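Local atomic coordinates of uncharacterized protein ScGH5_18 (Streptomyces cattleya, PDB entry 7LR8), a protein that probably hydrolyses the Manβ1-4GlcNAc linkage of the N-glycan core as a family 5 glycoside hydrolase of subfamily 18. Residues H52-P57 against T302-H307; W226-T231 against G270-H275; A253-R258 against T398-H403. The protein carries 1 engineered substitution. One frame throughout, in Å; residues are numbered along the deposited sequence.

Contact 1 of 3, residues H52-P57 against T302-H307. With BMA (beta-D-mannopyranose), chain D.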
loop_
_atom_site.group_PDB
_atom_site.type_symbol
_atom_site.label_atom_id
_atom_site.label_comp_id
_atom_site.label_asym_id
_atom_site.label_seq_id
_atom_site.Cartn_x
_atom_site.Cartn_y
_atom_site.Cartn_z
ATOM N N HIS B 52 -20.887 3.616 -22.158
ATOM C CA HIS B 52 -19.669 4.106 -21.520
ATOM C C HIS B 52 -19.275 3.148 -20.409
ATOM O O HIS B 52 -20.068 2.304 -19.972
ATOM C CB HIS B 52 -19.831 5.532 -20.953
ATOM C CG HIS B 52 -20.797 5.623 -19.816
ATOM N ND1 HIS B 52 -22.149 5.818 -20.002
ATOM C CD2 HIS B 52 -20.613 5.511 -18.475
ATOM C CE1 HIS B 52 -22.754 5.848 -18.825
ATOM N NE2 HIS B 52 -21.847 5.651 -17.885
ATOM N N VAL B 53 -18.024 3.277 -19.977
ATOM C CA VAL B 53 -17.517 2.596 -18.795
ATOM C C VAL B 53 -16.817 3.626 -17.928
ATOM O O VAL B 53 -16.271 4.620 -18.423
ATOM C CB VAL B 53 -16.542 1.442 -19.133
ATOM C CG1 VAL B 53 -17.295 0.271 -19.756
ATOM C CG2 VAL B 53 -15.452 1.916 -20.066
ATOM N N ARG B 54 -16.852 3.388 -16.621
ATOM C CA ARG B 54 -16.047 4.112 -15.645
ATOM C C ARG B 54 -14.950 3.163 -15.195
ATOM O O ARG B 54 -15.249 2.024 -14.824
ATOM C CB ARG B 54 -16.920 4.557 -14.465
ATOM C CG ARG B 54 -16.174 5.019 -13.212
ATOM C CD ARG B 54 -17.075 5.974 -12.417
ATOM N NE ARG B 54 -16.486 6.409 -11.149
ATOM C CZ ARG B 54 -16.862 5.984 -9.939
ATOM N NH1 ARG B 54 -17.853 5.101 -9.800
ATOM N NH2 ARG B 54 -16.272 6.472 -8.860
ATOM N N VAL B 55 -13.683 3.599 -15.294
ATOM C CA VAL B 55 -12.549 2.702 -15.102
ATOM C C VAL B 55 -11.596 3.235 -14.030
ATOM O O VAL B 55 -11.514 4.438 -13.763
ATOM C CB VAL B 55 -11.779 2.440 -16.415
ATOM C CG1 VAL B 55 -12.739 1.963 -17.507
ATOM C CG2 VAL B 55 -11.038 3.673 -16.869
ATOM N N PHE B 56 -10.845 2.312 -13.438
ATOM C CA PHE B 56 -10.121 2.577 -12.194
ATOM C C PHE B 56 -8.657 2.168 -12.229
ATOM O O PHE B 56 -8.332 0.985 -12.011
ATOM C CB PHE B 56 -10.819 1.878 -11.035
ATOM C CG PHE B 56 -12.243 2.290 -10.866
ATOM C CD1 PHE B 56 -12.561 3.446 -10.162
ATOM C CD2 PHE B 56 -13.270 1.519 -11.399
ATOM C CE1 PHE B 56 -13.881 3.825 -9.999
ATOM C CE2 PHE B 56 -14.594 1.912 -11.244
ATOM C CZ PHE B 56 -14.886 3.074 -10.537
ATOM N N PRO B 57 -7.752 3.124 -12.433
ATOM C CA PRO B 57 -6.348 2.912 -12.063
ATOM C C PRO B 57 -6.236 2.611 -10.579
ATOM O O PRO B 57 -7.076 3.028 -9.777
ATOM C CB PRO B 57 -5.679 4.256 -12.387
ATOM C CG PRO B 57 -6.590 4.963 -13.311
ATOM C CD PRO B 57 -7.992 4.420 -13.086
ATOM N N THR B 302 -24.894 4.612 -14.312
ATOM C CA THR B 302 -23.707 3.778 -14.424
ATOM C C THR B 302 -23.781 2.715 -13.337
ATOM O O THR B 302 -23.619 3.019 -12.150
ATOM C CB THR B 302 -22.435 4.625 -14.327
ATOM O OG1 THR B 302 -22.546 5.746 -15.229
ATOM C CG2 THR B 302 -21.214 3.806 -14.707
ATOM N N TRP B 303 -24.084 1.479 -13.734
ATOM C CA TRP B 303 -24.311 0.403 -12.788
ATOM C C TRP B 303 -22.998 -0.080 -12.187
ATOM O O TRP B 303 -21.985 -0.192 -12.883
ATOM C CB TRP B 303 -25.038 -0.771 -13.465
ATOM C CG TRP B 303 -25.683 -1.643 -12.454
ATOM C CD1 TRP B 303 -25.138 -2.732 -11.832
ATOM C CD2 TRP B 303 -26.989 -1.472 -11.892
ATOM N NE1 TRP B 303 -26.039 -3.259 -10.930
ATOM C CE2 TRP B 303 -27.176 -2.493 -10.945
ATOM C CE3 TRP B 303 -28.021 -0.546 -12.100
ATOM C CZ2 TRP B 303 -28.349 -2.616 -10.211
ATOM C CZ3 TRP B 303 -29.182 -0.673 -11.362
ATOM C CH2 TRP B 303 -29.334 -1.692 -10.436
ATOM N N TRP B 304 -23.014 -0.337 -10.877
ATOM C CA TRP B 304 -21.910 -1.016 -10.197
ATOM C C TRP B 304 -22.348 -2.452 -9.968
ATOM O O TRP B 304 -23.212 -2.698 -9.125
ATOM C CB TRP B 304 -21.574 -0.373 -8.854
ATOM C CG TRP B 304 -20.332 -0.993 -8.277
ATOM C CD1 TRP B 304 -20.211 -2.230 -7.708
ATOM C CD2 TRP B 304 -19.015 -0.417 -8.267
ATOM N NE1 TRP B 304 -18.903 -2.459 -7.345
ATOM C CE2 TRP B 304 -18.152 -1.357 -7.671
ATOM C CE3 TRP B 304 -18.489 0.808 -8.691
ATOM C CZ2 TRP B 304 -16.795 -1.115 -7.511
ATOM C CZ3 TRP B 304 -17.144 1.043 -8.524
ATOM C CH2 TRP B 304 -16.312 0.096 -7.937
ATOM N N CYS B 305 -21.733 -3.407 -10.668
ATOM C CA CYS B 305 -20.579 -3.212 -11.533
ATOM C C CYS B 305 -20.719 -4.155 -12.727
ATOM O O CYS B 305 -21.716 -4.879 -12.840
ATOM C CB CYS B 305 -19.284 -3.491 -10.773
ATOM S SG CYS B 305 -19.318 -5.062 -9.859
ATOM N N SER B 306 -19.722 -4.158 -13.610
ATOM C CA SER B 306 -19.835 -4.968 -14.821
ATOM C C SER B 306 -19.771 -6.457 -14.489
ATOM O O SER B 306 -20.621 -7.243 -14.940
ATOM C CB SER B 306 -18.744 -4.569 -15.816
ATOM O OG SER B 306 -17.447 -4.863 -15.326
ATOM N N HIS B 307 -18.792 -6.859 -13.669
ATOM C CA HIS B 307 -18.491 -8.264 -13.447
ATOM C C HIS B 307 -18.379 -8.579 -11.965
ATOM O O HIS B 307 -17.842 -7.789 -11.182
ATOM C CB HIS B 307 -17.197 -8.659 -14.158
ATOM C CG HIS B 307 -17.304 -8.628 -15.650
ATOM N ND1 HIS B 307 -17.120 -7.477 -16.389
ATOM C CD2 HIS B 307 -17.610 -9.602 -16.541
ATOM C CE1 HIS B 307 -17.291 -7.749 -17.671
ATOM N NE2 HIS B 307 -17.598 -9.029 -17.790
HETATM C C1 BMA D . -18.825 2.166 -3.361
HETATM C C2 BMA D . -17.832 1.882 -4.533
HETATM C C3 BMA D . -16.968 0.693 -4.163
HETATM C C4 BMA D . -17.865 -0.486 -3.587
HETATM C C5 BMA D . -19.380 -0.187 -3.772
HETATM C C6 BMA D . -20.281 -1.231 -3.150
HETATM O O2 BMA D . -16.999 2.999 -4.802
HETATM O O3 BMA D . -15.903 1.093 -3.264
HETATM O O4 BMA D . -17.531 -1.661 -4.273
HETATM O O5 BMA D . -19.713 1.050 -3.117
HETATM O O6 BMA D . -20.004 -1.246 -1.728
#
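H52 NE2 and T302 OG1 meet 2.7 Å apart in a nearly straight hydrogen bond, at 171°. The hydroxyl lies at the edge of the imidazole, in its plane. H52 is turned with CG between the backbone N and the carbonyl carbon (chi1 66°), which brings NE2 across to T302. W265 NE1 also bonds to T302 OG1, so this buried hydroxyl is gripped twice.

Nearer the sugar, F56 meets W304. CZ of F56 touches CZ3 of W304 at 3.6 Å, and the two ring planes stand 56° apart. The indole of W304 carries the mannose on one face, with BMA C3 3.8 Å above the plane and toward the rim. C305 CB backs the opposite face; the peptide bond between W304 and C305 is cis.

R54 sends its guanidinium to the F56-W304 pair. F56 CZ sits 3.5 Å above the centre of the R54 guanidinium. R54 NH1 lies at the indole edge, 4.3 Å from W304 CZ3. The guanidinium is fixed by salt bridges to D94 and E268 and by hydrogen bonds to N19 and N152.

The strands 52-55 and 302-304 do not pair. Strand 15-19 runs between them in the parallel barrel sheet, and the short axes come no nearer than 8.1 Å. N19 touches F56, T302 and W304 from that middle strand.

The chemistry is that of the floor of a glycosidase pocket. An aromatic platform holds the sugar, and the buried R54 positions E268 and N152, both of which bond to the mannose.

Contact 2 of 3, residues W226-T231 against G270-H275. With BMA (beta-D-mannopyranose), chain D; NAG (2-acetamido-2-deoxy-beta-D-glucopyranose), chain C.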
loop_
_atom_site.group_PDB
_atom_site.type_symbol
_atom_site.label_atom_id
_atom_site.label_comp_id
_atom_site.label_asym_id
_atom_site.label_seq_id
_atom_site.Cartn_x
_atom_site.Cartn_y
_atom_site.Cartn_z
ATOM N N TRP B 226 -26.503 3.767 -2.743
ATOM C CA TRP B 226 -26.244 2.469 -2.119
ATOM C C TRP B 226 -27.199 2.273 -0.953
ATOM O O TRP B 226 -27.024 2.890 0.106
ATOM C CB TRP B 226 -24.787 2.371 -1.663
ATOM C CG TRP B 226 -23.879 2.246 -2.825
ATOM C CD1 TRP B 226 -23.076 3.220 -3.358
ATOM C CD2 TRP B 226 -23.701 1.087 -3.633
ATOM N NE1 TRP B 226 -22.390 2.721 -4.443
ATOM C CE2 TRP B 226 -22.778 1.420 -4.648
ATOM C CE3 TRP B 226 -24.258 -0.192 -3.620
ATOM C CZ2 TRP B 226 -22.367 0.497 -5.609
ATOM C CZ3 TRP B 226 -23.852 -1.111 -4.582
ATOM C CH2 TRP B 226 -22.929 -0.761 -5.565
ATOM N N VAL B 227 -28.190 1.388 -1.135
ATOM C CA VAL B 227 -29.266 1.246 -0.152
ATOM C C VAL B 227 -28.871 0.437 1.076
ATOM O O VAL B 227 -29.712 0.248 1.963
ATOM C CB VAL B 227 -30.530 0.646 -0.810
ATOM C CG1 VAL B 227 -31.041 1.578 -1.901
ATOM C CG2 VAL B 227 -30.272 -0.741 -1.369
ATOM N N PHE B 228 -27.618 -0.027 1.177
ATOM C CA PHE B 228 -27.147 -0.572 2.445
ATOM C C PHE B 228 -26.758 0.523 3.435
ATOM O O PHE B 228 -26.263 0.216 4.528
ATOM C CB PHE B 228 -25.967 -1.543 2.237
ATOM C CG PHE B 228 -24.799 -0.972 1.463
ATOM C CD1 PHE B 228 -24.134 0.172 1.887
ATOM C CD2 PHE B 228 -24.345 -1.613 0.321
ATOM C CE1 PHE B 228 -23.057 0.680 1.171
ATOM C CE2 PHE B 228 -23.280 -1.114 -0.398
ATOM C CZ PHE B 228 -22.624 0.033 0.031
ATOM N N ASN B 229 -26.997 1.780 3.083
ATOM C CA ASN B 229 -26.642 2.933 3.899
ATOM C C ASN B 229 -27.643 3.211 5.017
ATOM O O ASN B 229 -27.646 4.324 5.560
ATOM C CB ASN B 229 -26.511 4.165 3.004
ATOM C CG ASN B 229 -27.831 4.588 2.391
ATOM O OD1 ASN B 229 -28.891 3.990 2.654
ATOM N ND2 ASN B 229 -27.782 5.621 1.563
ATOM N N GLY B 230 -28.522 2.255 5.331
ATOM C CA GLY B 230 -29.598 2.447 6.279
ATOM C C GLY B 230 -30.971 2.466 5.644
ATOM O O GLY B 230 -31.972 2.304 6.353
ATOM N N THR B 231 -31.041 2.655 4.323
ATOM C CA THR B 231 -32.334 2.738 3.658
ATOM C C THR B 231 -33.055 1.402 3.694
ATOM O O THR B 231 -34.202 1.316 4.148
ATOM C CB THR B 231 -32.162 3.196 2.212
ATOM O OG1 THR B 231 -31.566 4.506 2.179
ATOM C CG2 THR B 231 -33.522 3.221 1.533
ATOM N N GLY B 270 -26.200 0.033 -7.459
ATOM C CA GLY B 270 -26.058 -1.407 -7.496
ATOM C C GLY B 270 -27.052 -2.078 -6.577
ATOM O O GLY B 270 -27.795 -1.424 -5.841
ATOM N N ALA B 271 -27.014 -3.414 -6.591
ATOM C CA ALA B 271 -28.000 -4.261 -5.915
ATOM C C ALA B 271 -27.282 -5.143 -4.901
ATOM O O ALA B 271 -26.986 -6.316 -5.188
ATOM C CB ALA B 271 -28.769 -5.104 -6.931
ATOM N N PRO B 272 -27.003 -4.620 -3.676
ATOM C CA PRO B 272 -26.166 -5.366 -2.719
ATOM C C PRO B 272 -26.941 -6.328 -1.831
ATOM O O PRO B 272 -27.820 -5.899 -1.080
ATOM C CB PRO B 272 -25.544 -4.250 -1.865
ATOM C CG PRO B 272 -26.630 -3.201 -1.830
ATOM C CD PRO B 272 -27.341 -3.274 -3.173
ATOM N N ALA B 273 -26.601 -7.616 -1.868
ATOM C CA ALA B 273 -27.231 -8.583 -0.977
ATOM C C ALA B 273 -26.651 -8.457 0.431
ATOM O O ALA B 273 -25.474 -8.128 0.592
ATOM C CB ALA B 273 -27.023 -10.001 -1.495
ATOM N N PRO B 274 -27.456 -8.713 1.475
ATOM C CA PRO B 274 -28.854 -9.161 1.440
ATOM C C PRO B 274 -29.874 -8.031 1.450
ATOM O O PRO B 274 -31.081 -8.306 1.446
ATOM C CB PRO B 274 -28.986 -9.990 2.725
ATOM C CG PRO B 274 -27.779 -9.638 3.568
ATOM C CD PRO B 274 -26.967 -8.618 2.861
ATOM N N HIS B 275 -29.396 -6.787 1.496
ATOM C CA HIS B 275 -30.296 -5.641 1.491
ATOM C C HIS B 275 -31.169 -5.653 0.245
ATOM O O HIS B 275 -32.352 -5.298 0.301
ATOM C CB HIS B 275 -29.471 -4.357 1.595
ATOM C CG HIS B 275 -28.492 -4.388 2.725
ATOM N ND1 HIS B 275 -27.201 -4.846 2.576
ATOM C CD2 HIS B 275 -28.629 -4.067 4.032
ATOM C CE1 HIS B 275 -26.577 -4.785 3.738
ATOM N NE2 HIS B 275 -27.421 -4.316 4.639
HETATM C C1 BMA D . -18.825 2.166 -3.361
HETATM C C2 BMA D . -17.832 1.882 -4.533
HETATM C C3 BMA D . -16.968 0.693 -4.163
HETATM C C4 BMA D . -17.865 -0.486 -3.587
HETATM C C5 BMA D . -19.380 -0.187 -3.772
HETATM C C6 BMA D . -20.281 -1.231 -3.150
HETATM O O2 BMA D . -16.999 2.999 -4.802
HETATM O O3 BMA D . -15.903 1.093 -3.264
HETATM O O4 BMA D . -17.531 -1.661 -4.273
HETATM O O5 BMA D . -19.713 1.050 -3.117
HETATM O O6 BMA D . -20.004 -1.246 -1.728
HETATM C C1 NAG C . -18.920 2.610 1.941
HETATM C C2 NAG C . -17.893 1.578 1.478
HETATM C C3 NAG C . -17.411 1.900 0.057
HETATM C C4 NAG C . -18.588 2.103 -0.895
HETATM C C5 NAG C . -19.519 3.156 -0.292
HETATM C C6 NAG C . -20.762 3.450 -1.094
HETATM C C7 NAG C . -16.283 0.412 2.937
HETATM C C8 NAG C . -15.131 0.581 3.889
HETATM N N2 NAG C . -16.772 1.538 2.405
HETATM O O1 NAG C . -19.428 2.218 3.172
HETATM O O3 NAG C . -16.565 0.860 -0.417
HETATM O O4 NAG C . -18.071 2.512 -2.162
HETATM O O5 NAG C . -19.971 2.700 0.990
HETATM O O6 NAG C . -21.475 4.547 -0.537
HETATM O O7 NAG C . -16.742 -0.695 2.658
HETATM O O HOH W 1 -28.236 0.740 -4.256
#
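F228 CB lies over one face of the H275 imidazole, a little off centre. It is 3.6 Å from the ring centroid and 15° off the normal, a CH-pi contact. F228 has CG between the backbone N and the carbonyl carbon (chi1 54°). This lays the phenyl ring against W226 CB and points its edge at the sugars, while CB stays on the histidine. F228 CD2 meets P272 CG at 3.5 Å, the two side chains crossing at about a right angle. The far edge of the ring faces the glycan, with F228 CZ 3.4 Å from BMA O6.

W226 has CG anti to the carbonyl carbon (chi1 -72°), and its indole reaches between G270 and the mannose. G270 N lies over one face, and W226 CZ3 is 3.7 Å from G270 CA. BMA O5 lies 3.3 Å above the opposite face of the W226 indole. G270 has no side chain, and the indole lies close on its backbone. NE1 of W226 bonds to E268, which helps fix the ring's rotation.

No direct hydrogen bond joins the segments. A water does so, accepting from V227 N and donating to G270 O. G270 N and H275 ND1 are buried here without a polar partner.

Residues W226 to N229 form a type I turn. N229, the last residue of the turn, accepts from T231 N through OD1, an Asx turn leading into helix 231-235. OD1 also takes a bond from T231 OG1.

Two loops following neighbouring strands, 221-225 and 264-269, thus pack together. This is the C-terminal rim of a beta/alpha barrel, where aromatic side chains line the sugar-binding cleft.

Contact 3 of 3, residues A253-R258 against T398-H403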
loop_
_atom_site.group_PDB
_atom_site.type_symbol
_atom_site.label_atom_id
_atom_site.label_comp_id
_atom_site.label_asym_id
_atom_site.label_seq_id
_atom_site.Cartn_x
_atom_site.Cartn_y
_atom_site.Cartn_z
ATOM N N ALA B 253 -29.537 16.427 -5.013
ATOM C CA ALA B 253 -28.300 17.090 -5.416
ATOM C C ALA B 253 -28.583 18.384 -6.171
ATOM O O ALA B 253 -27.779 19.325 -6.123
ATOM C CB ALA B 253 -27.460 16.138 -6.268
ATOM N N LYS B 254 -29.730 18.460 -6.843
ATOM C CA LYS B 254 -30.102 19.650 -7.590
ATOM C C LYS B 254 -30.302 20.872 -6.700
ATOM O O LYS B 254 -30.165 22.000 -7.190
ATOM C CB LYS B 254 -31.378 19.378 -8.391
ATOM C CG LYS B 254 -31.177 18.372 -9.521
ATOM C CD LYS B 254 -32.466 18.070 -10.259
ATOM C CE LYS B 254 -32.195 17.105 -11.409
ATOM N NZ LYS B 254 -33.439 16.728 -12.106
ATOM N N ALA B 255 -30.631 20.689 -5.416
ATOM C CA ALA B 255 -30.935 21.850 -4.582
ATOM C C ALA B 255 -29.758 22.814 -4.490
ATOM O O ALA B 255 -29.967 24.025 -4.361
ATOM C CB ALA B 255 -31.359 21.409 -3.181
ATOM N N TRP B 256 -28.530 22.302 -4.561
ATOM C CA TRP B 256 -27.326 23.096 -4.348
ATOM C C TRP B 256 -26.698 23.608 -5.637
ATOM O O TRP B 256 -25.697 24.329 -5.575
ATOM C CB TRP B 256 -26.281 22.284 -3.565
ATOM C CG TRP B 256 -26.588 22.154 -2.102
ATOM C CD1 TRP B 256 -26.177 22.982 -1.098
ATOM C CD2 TRP B 256 -27.378 21.131 -1.483
ATOM N NE1 TRP B 256 -26.664 22.540 0.110
ATOM C CE2 TRP B 256 -27.413 21.409 -0.102
ATOM C CE3 TRP B 256 -28.071 20.011 -1.965
ATOM C CZ2 TRP B 256 -28.096 20.600 0.808
ATOM C CZ3 TRP B 256 -28.753 19.209 -1.061
ATOM C CH2 TRP B 256 -28.758 19.507 0.309
ATOM N N ALA B 257 -27.250 23.263 -6.797
ATOM C CA ALA B 257 -26.668 23.715 -8.055
ATOM C C ALA B 257 -26.926 25.200 -8.273
ATOM O O ALA B 257 -28.010 25.713 -7.977
ATOM C CB ALA B 257 -27.241 22.915 -9.231
ATOM N N ARG B 258 -25.920 25.894 -8.816
ATOM C CA ARG B 258 -26.124 27.266 -9.258
ATOM C C ARG B 258 -26.773 27.318 -10.634
ATOM O O ARG B 258 -27.574 28.218 -10.900
ATOM C CB ARG B 258 -24.790 28.028 -9.263
ATOM N N THR B 398 -36.263 19.101 -5.206
ATOM C CA THR B 398 -35.912 19.756 -3.950
ATOM C C THR B 398 -35.474 21.192 -4.213
ATOM O O THR B 398 -35.069 21.553 -5.326
ATOM C CB THR B 398 -34.804 19.001 -3.180
ATOM O OG1 THR B 398 -33.562 19.028 -3.907
ATOM C CG2 THR B 398 -35.212 17.556 -2.935
ATOM N N VAL B 399 -35.580 22.016 -3.173
ATOM C CA VAL B 399 -35.151 23.411 -3.232
ATOM C C VAL B 399 -34.601 23.790 -1.862
ATOM O O VAL B 399 -35.143 23.384 -0.831
ATOM C CB VAL B 399 -36.306 24.343 -3.668
ATOM C CG1 VAL B 399 -37.434 24.347 -2.643
ATOM C CG2 VAL B 399 -35.791 25.770 -3.910
ATOM N N LEU B 400 -33.502 24.549 -1.853
ATOM C CA LEU B 400 -32.912 24.989 -0.595
ATOM C C LEU B 400 -33.803 26.010 0.105
ATOM O O LEU B 400 -34.487 26.817 -0.534
ATOM C CB LEU B 400 -31.531 25.601 -0.831
ATOM C CG LEU B 400 -30.369 24.649 -1.084
ATOM C CD1 LEU B 400 -29.084 25.465 -1.193
ATOM C CD2 LEU B 400 -30.266 23.618 0.037
ATOM N N ALA B 401 -33.780 25.968 1.442
ATOM C CA ALA B 401 -34.533 26.931 2.243
ATOM C C ALA B 401 -34.260 28.364 1.800
ATOM O O ALA B 401 -35.184 29.183 1.709
ATOM C CB ALA B 401 -34.190 26.759 3.726
ATOM N N GLU B 402 -32.995 28.681 1.505
ATOM C CA GLU B 402 -32.625 30.035 1.110
ATOM C C GLU B 402 -33.233 30.439 -0.227
ATOM O O GLU B 402 -33.244 31.632 -0.550
ATOM C CB GLU B 402 -31.101 30.165 1.044
ATOM C CG GLU B 402 -30.422 29.121 0.168
ATOM C CD GLU B 402 -28.903 29.170 0.266
ATOM O OE1 GLU B 402 -28.289 30.022 -0.410
ATOM O OE2 GLU B 402 -28.324 28.354 1.018
ATOM N N HIS B 403 -33.731 29.477 -1.009
ATOM C CA HIS B 403 -34.337 29.747 -2.308
ATOM C C HIS B 403 -35.831 29.469 -2.332
ATOM O O HIS B 403 -36.457 29.612 -3.391
ATOM C CB HIS B 403 -33.649 28.916 -3.403
ATOM C CG HIS B 403 -32.197 29.238 -3.592
ATOM N ND1 HIS B 403 -31.744 30.517 -3.829
ATOM C CD2 HIS B 403 -31.099 28.445 -3.588
ATOM C CE1 HIS B 403 -30.428 30.502 -3.950
ATOM N NE2 HIS B 403 -30.012 29.256 -3.809
HETATM O O HOH W 2 -32.445 25.209 -4.285
#
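The turn at 253-258, just after helix 240-253, lies against the end of strand 397-400, with the CA atoms of A255 and V399 4.7 Å apart. The strand is at one edge of the small three-stranded parallel sheet that follows the barrel in sequence. The contact therefore joins the (beta/alpha)8 barrel to a separate C-terminal alpha/beta unit.

A255 is central. Its CB points at the strand and meets T398 OG1 at 3.3 Å, a simple van der Waals touch. The polar partner of T398 OG1 is the carbonyl of E251 in helix 240-253. T398 OG1 sits between its own backbone N and carbonyl carbon (chi1 66°), facing that helix end. The strand is thus tied to the barrel helix by a side-chain bond as well as by packing.

L400 fills the other half of the contact. Its CG lies 4.0 Å from A255 CB, and both its methyls lie on the same side of the W256 indole. With CG anti to the carbonyl carbon (chi1 -77°), the branch leans on the tryptophan. L400 CD2 lies over that face of the W256 indole, 3.9 Å from the centroid of the five-membered ring and 24° off its normal. This is a CH-pi contact, and the two side chains cross at about a right angle. Elsewhere W256 packs on P211 and A215 of helix 211-216 and on V362 of the central strand 358-362.

V399 points the other way, onto helix 407-413. The alternation of the strand thus gives one side to the barrel and one to the C-terminal unit's own helix.

No direct hydrogen bond crosses between the segments. A single water closes the gap, donating to A255 O and accepting from L400 N, each at 2.7 Å.

Contacts 1 and 2 belong to one site. Both touch the mannose, and they meet where W304 CB packs on W226 CZ2. E268 bonds to R54 of contact 1 and to W226 of contact 2. Contact 1 is wholly buried in the barrel and mixes charge, hydrogen bonds and aromatic packing. Contact 2 lies farther out, in partly exposed rim loops, and relies on ring packing and one water. Contact 3 is also buried but has no part in the site, its nearest atoms lying about 13 Å from contact 2. It is mostly apolar and joins the barrel to the C-terminal unit. Like contact 2, it has a bridging water.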